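Side-chain contacts in fatty-acid-binding protein 1 (Arabidopsis thaliana, PDB 4DOO), which binds fatty acids, preferring saturated ones, through a chalcone-isomerase-like fold in the chloroplast, and may take part in alpha-linolenic acid metabolism: residues Lys74-Met77 and Asp78-Glu82; Glu193-Leu196 and Asp197-Ser201. All blocks are in the same frame, centred on the assembly; numbering follows the deposited sequence.

Contact 1. Residues Lys74-Met77 and Asp78-Glu82; sequences KSFM and DDLME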
loop_
_atom_site.group_PDB
_atom_site.type_symbol
_atom_site.label_atom_id
_atom_site.label_comp_id
_atom_site.label_asym_id
_atom_site.label_seq_id
_atom_site.Cartn_x
_atom_site.Cartn_y
_atom_site.Cartn_z
ATOM N N LYS A 74 4.272 -19.998 -4.031
ATOM C CA LYS A 74 3.029 -19.455 -3.502
ATOM C C LYS A 74 3.250 -18.686 -2.209
ATOM O O LYS A 74 2.484 -17.791 -1.874
ATOM C CB LYS A 74 2.014 -20.584 -3.274
ATOM C CG LYS A 74 1.485 -21.186 -4.568
ATOM C CD LYS A 74 0.388 -22.211 -4.310
ATOM C CE LYS A 74 -0.226 -22.687 -5.621
ATOM N NZ LYS A 74 -1.322 -23.669 -5.403
ATOM N N SER A 75 4.312 -19.028 -1.491
ATOM C CA SER A 75 4.632 -18.377 -0.224
ATOM C C SER A 75 5.285 -16.997 -0.348
ATOM O O SER A 75 5.338 -16.249 0.629
ATOM C CB SER A 75 5.571 -19.275 0.582
ATOM O OG SER A 75 6.786 -19.467 -0.132
ATOM N N PHE A 76 5.779 -16.661 -1.536
ATOM C CA PHE A 76 6.477 -15.388 -1.740
ATOM C C PHE A 76 5.718 -14.156 -1.272
ATOM O O PHE A 76 6.255 -13.345 -0.517
ATOM C CB PHE A 76 6.866 -15.231 -3.215
ATOM C CG PHE A 76 7.737 -14.032 -3.495
ATOM C CD1 PHE A 76 8.898 -13.809 -2.761
ATOM C CD2 PHE A 76 7.417 -13.148 -4.520
ATOM C CE1 PHE A 76 9.731 -12.724 -3.046
ATOM C CE2 PHE A 76 8.240 -12.061 -4.814
ATOM C CZ PHE A 76 9.397 -11.849 -4.078
ATOM N N MET A 77 4.475 -14.018 -1.719
ATOM C CA MET A 77 3.666 -12.866 -1.348
ATOM C C MET A 77 3.559 -12.685 0.168
ATOM O O MET A 77 3.808 -11.595 0.683
ATOM C CB MET A 77 2.272 -12.988 -1.975
ATOM C CG MET A 77 1.327 -11.842 -1.630
ATOM S SD MET A 77 -0.194 -11.887 -2.599
ATOM C CE MET A 77 -1.079 -13.213 -1.810
ATOM N N ASP A 78 3.206 -13.745 0.887
ATOM C CA ASP A 78 3.077 -13.639 2.341
ATOM C C ASP A 78 4.429 -13.416 3.019
ATOM O O ASP A 78 4.510 -12.736 4.044
ATOM C CB ASP A 78 2.421 -14.891 2.928
ATOM C CG ASP A 78 1.902 -14.664 4.335
ATOM O OD1 ASP A 78 0.818 -14.060 4.470
ATOM O OD2 ASP A 78 2.575 -15.069 5.304
ATOM N N ASP A 79 5.492 -13.988 2.461
ATOM C CA ASP A 79 6.815 -13.807 3.056
ATOM C C ASP A 79 7.227 -12.335 2.979
ATOM O O ASP A 79 7.801 -11.795 3.932
ATOM C CB ASP A 79 7.871 -14.679 2.360
ATOM C CG ASP A 79 7.788 -16.149 2.760
ATOM O OD1 ASP A 79 7.322 -16.450 3.881
ATOM O OD2 ASP A 79 8.209 -17.007 1.958
ATOM N N LEU A 80 6.933 -11.691 1.850
ATOM C CA LEU A 80 7.261 -10.277 1.664
ATOM C C LEU A 80 6.500 -9.394 2.645
ATOM O O LEU A 80 7.090 -8.537 3.302
ATOM C CB LEU A 80 6.922 -9.814 0.244
ATOM C CG LEU A 80 7.872 -10.161 -0.900
ATOM C CD1 LEU A 80 7.252 -9.701 -2.219
ATOM C CD2 LEU A 80 9.227 -9.487 -0.675
ATOM N N MET A 81 5.190 -9.604 2.731
ATOM C CA MET A 81 4.341 -8.816 3.614
ATOM C C MET A 81 4.676 -8.951 5.094
ATOM O O MET A 81 4.552 -7.989 5.846
ATOM C CB MET A 81 2.864 -9.173 3.408
ATOM C CG MET A 81 2.172 -8.400 2.295
ATOM S SD MET A 81 0.361 -8.559 2.315
ATOM C CE MET A 81 -0.036 -7.657 3.817
ATOM N N GLU A 82 5.098 -10.138 5.512
ATOM C CA GLU A 82 5.417 -10.370 6.914
ATOM C C GLU A 82 6.839 -9.965 7.300
ATOM O O GLU A 82 7.132 -9.743 8.472
ATOM C CB GLU A 82 5.167 -11.844 7.260
ATOM C CG GLU A 82 5.659 -12.257 8.640
ATOM C CD GLU A 82 4.924 -13.469 9.191
ATOM O OE1 GLU A 82 4.510 -14.335 8.393
ATOM O OE2 GLU A 82 4.769 -13.557 10.430
HETATM O O HOH W 1 1.772 -16.102 -0.206
#
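Phe76 and Leu80 meet one turn apart on the short helix 76-82 of the chalcone-isomerase-like fold, an i to i+4 pair. The backbone supplies the regular helical bonds. Asp79 N donates to Ser75 O, and Leu80 N to Phe76 O. Met81 N donates to Met77 O at 3.2 Å. This last bond is nearly straight, at 169°. Water 1 lies between Lys74 and Asp78. It accepts a hydrogen bond from Asp78 N, 3.0 Å away, so this amide near the start of the helix is satisfied by solvent. Its approach to Lys74 O is so short that the detail is doubtful.

The polar side chains look elsewhere. Ser75 OG and Asp79 OD2 are not bonded to each other, but each is hydrogen-bonded to Tyr62 OH, which bridges the two. Asp78 makes a salt bridge with Arg175 of helix 171-182.

The apolar contact is a CH-pi one. With CG of Phe76 opposite its backbone N (chi1 -173°), the ring lies beside its own carbonyl and reaches along the helix to Leu80. Leu80 CD1 sits over one ring face of Phe76, 3.8 Å from the centroid. With an alanine in place of this phenylalanine, Leu80 CD1 is likely to lose the ring face it rests on, and a gap would open against Ala200 of helix 189-202. Leu80 CD1 is displaced toward the CE2 and CZ rim of the Phe76 ring.

Contact 2. Residues Glu193-Leu196 and Asp197-Ser201; sequences EDFL and DNAAS
Asp194 and Asp197 share water 2. The water donates to Asp194 OD2 at 3.0 Å and to Asp197 OD2 at 2.8 Å. These two OD2 atoms are 4.6 Å apart, and the water between them probably eases any repulsion between the carboxylates. The other oxygen of Asp197, OD1, and Glu193 OE1 both form salt bridges with Arg71, so one guanidinium group answers two acids a turn apart.

The helical backbone bonds link the same turn. Asp197 N donates to Glu193 O and Asn198 N to Asp194 O, each at 2.9 Å. Asn198 N to Asp194 O is the straightest of the four such bonds, at 164°. Ala199 N to Phe195 O is the most bent, at 144°, and Ala200 N to Leu196 O completes the set. Asn198 has CG beside its own backbone N (chi1 -64°), which folds the amide back over the preceding turn. Its ND2 comes close to Asp194 O at a poor angle and bonds instead to Leu25 O of strand 22-33.

Packing lies on the inner side. Ala199 CB approaches the Phe195 ring obliquely, 4.4 Å from CE1. Leu196 CD2 lies in the ring plane, at the edge of Phe195. Phe195, Leu196 and Ala199 touch Leu80 of helix 76-82, and Ala200 touches Phe76. This is an amphipathic alpha-helix, with acids on one side and an apolar stripe of Phe195, Leu196, Ala199 and Ala200, here the last helix of the chalcone-isomerase-like fold.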
loop_
_atom_site.group_PDB
_atom_site.type_symbol
_atom_site.label_atom_id
_atom_site.label_comp_id
_atom_site.label_asym_id
_atom_site.label_seq_id
_atom_site.Cartn_x
_atom_site.Cartn_y
_atom_site.Cartn_z
ATOM N N GLU A 193 0.406 -8.006 -9.366
ATOM C CA GLU A 193 1.236 -8.877 -10.183
ATOM C C GLU A 193 2.543 -8.189 -10.557
ATOM O O GLU A 193 3.610 -8.806 -10.514
ATOM C CB GLU A 193 0.469 -9.314 -11.433
ATOM C CG GLU A 193 -0.764 -10.153 -11.102
ATOM C CD GLU A 193 -0.417 -11.412 -10.317
ATOM O OE1 GLU A 193 0.217 -12.323 -10.898
ATOM O OE2 GLU A 193 -0.764 -11.491 -9.117
ATOM N N ASP A 194 2.461 -6.912 -10.919
ATOM C CA ASP A 194 3.654 -6.154 -11.268
ATOM C C ASP A 194 4.544 -6.030 -10.040
ATOM O O ASP A 194 5.761 -6.134 -10.139
ATOM C CB ASP A 194 3.285 -4.753 -11.772
ATOM C CG ASP A 194 2.686 -4.773 -13.166
ATOM O OD1 ASP A 194 2.193 -3.715 -13.624
ATOM O OD2 ASP A 194 2.716 -5.848 -13.806
ATOM N N PHE A 195 3.934 -5.805 -8.881
ATOM C CA PHE A 195 4.705 -5.662 -7.654
ATOM C C PHE A 195 5.497 -6.928 -7.349
ATOM O O PHE A 195 6.689 -6.860 -7.051
ATOM C CB PHE A 195 3.782 -5.321 -6.472
ATOM C CG PHE A 195 4.460 -5.398 -5.127
ATOM C CD1 PHE A 195 4.530 -6.603 -4.435
ATOM C CD2 PHE A 195 5.047 -4.270 -4.563
ATOM C CE1 PHE A 195 5.177 -6.685 -3.199
ATOM C CE2 PHE A 195 5.696 -4.344 -3.328
ATOM C CZ PHE A 195 5.757 -5.553 -2.648
ATOM N N LEU A 196 4.830 -8.075 -7.424
ATOM C CA LEU A 196 5.470 -9.354 -7.142
ATOM C C LEU A 196 6.526 -9.694 -8.193
ATOM O O LEU A 196 7.592 -10.222 -7.862
ATOM C CB LEU A 196 4.412 -10.456 -7.064
ATOM C CG LEU A 196 3.413 -10.295 -5.911
ATOM C CD1 LEU A 196 2.327 -11.379 -6.001
ATOM C CD2 LEU A 196 4.156 -10.389 -4.584
ATOM N N ASP A 197 6.233 -9.389 -9.453
ATOM C CA ASP A 197 7.184 -9.647 -10.529
ATOM C C ASP A 197 8.444 -8.819 -10.306
ATOM O O ASP A 197 9.555 -9.336 -10.389
ATOM C CB ASP A 197 6.606 -9.277 -11.905
ATOM C CG ASP A 197 5.583 -10.285 -12.421
ATOM O OD1 ASP A 197 5.545 -11.429 -11.924
ATOM O OD2 ASP A 197 4.823 -9.929 -13.351
ATOM N N ASN A 198 8.272 -7.530 -10.013
ATOM C CA ASN A 198 9.418 -6.653 -9.815
ATOM C C ASN A 198 10.133 -6.866 -8.487
ATOM O O ASN A 198 11.342 -6.644 -8.390
ATOM C CB ASN A 198 9.004 -5.180 -9.986
ATOM C CG ASN A 198 8.536 -4.874 -11.403
ATOM O OD1 ASN A 198 9.128 -5.352 -12.377
ATOM N ND2 ASN A 198 7.475 -4.076 -11.528
ATOM N N ALA A 199 9.398 -7.299 -7.465
ATOM C CA ALA A 199 10.018 -7.562 -6.168
ATOM C C ALA A 199 10.927 -8.779 -6.330
ATOM O O ALA A 199 12.006 -8.847 -5.739
ATOM C CB ALA A 199 8.945 -7.844 -5.099
ATOM N N ALA A 200 10.484 -9.732 -7.143
ATOM C CA ALA A 200 11.249 -10.949 -7.390
ATOM C C ALA A 200 12.522 -10.640 -8.175
ATOM O O ALA A 200 13.546 -11.302 -8.002
ATOM C CB ALA A 200 10.397 -11.956 -8.158
ATOM N N SER A 201 12.455 -9.624 -9.030
ATOM C CA SER A 201 13.595 -9.230 -9.853
ATOM C C SER A 201 14.552 -8.287 -9.132
ATOM O O SER A 201 15.750 -8.277 -9.406
ATOM C CB SER A 201 13.110 -8.534 -11.132
ATOM O OG SER A 201 12.239 -9.361 -11.881
HETATM O O HOH W 2 5.068 -7.443 -14.613
#

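How the contacts relate
Contacts 1 and 2 are local turns of two different helices, 76-82 and 189-202, that pack against each other. Their centres are 12 Å apart. Leu80 CD1 is 3.8 Å from Phe195 CE1, and the Phe76 ring packs on the backbone, its CE2 3.6 Å from Leu196 O. Each contact thus has a core side facing the other and a polar side elsewhere. The polar sides differ. Contact 1 uses a tyrosine hydroxyl and an arginine of helix 171-182, whereas contact 2 uses Arg71 and a strand carbonyl. Contact 1 has a CH-pi contact within its helix; contact 2 has alanines, whose small size is consistent with the close approach of helix 76-82. Both lie away from the fatty-acid sites.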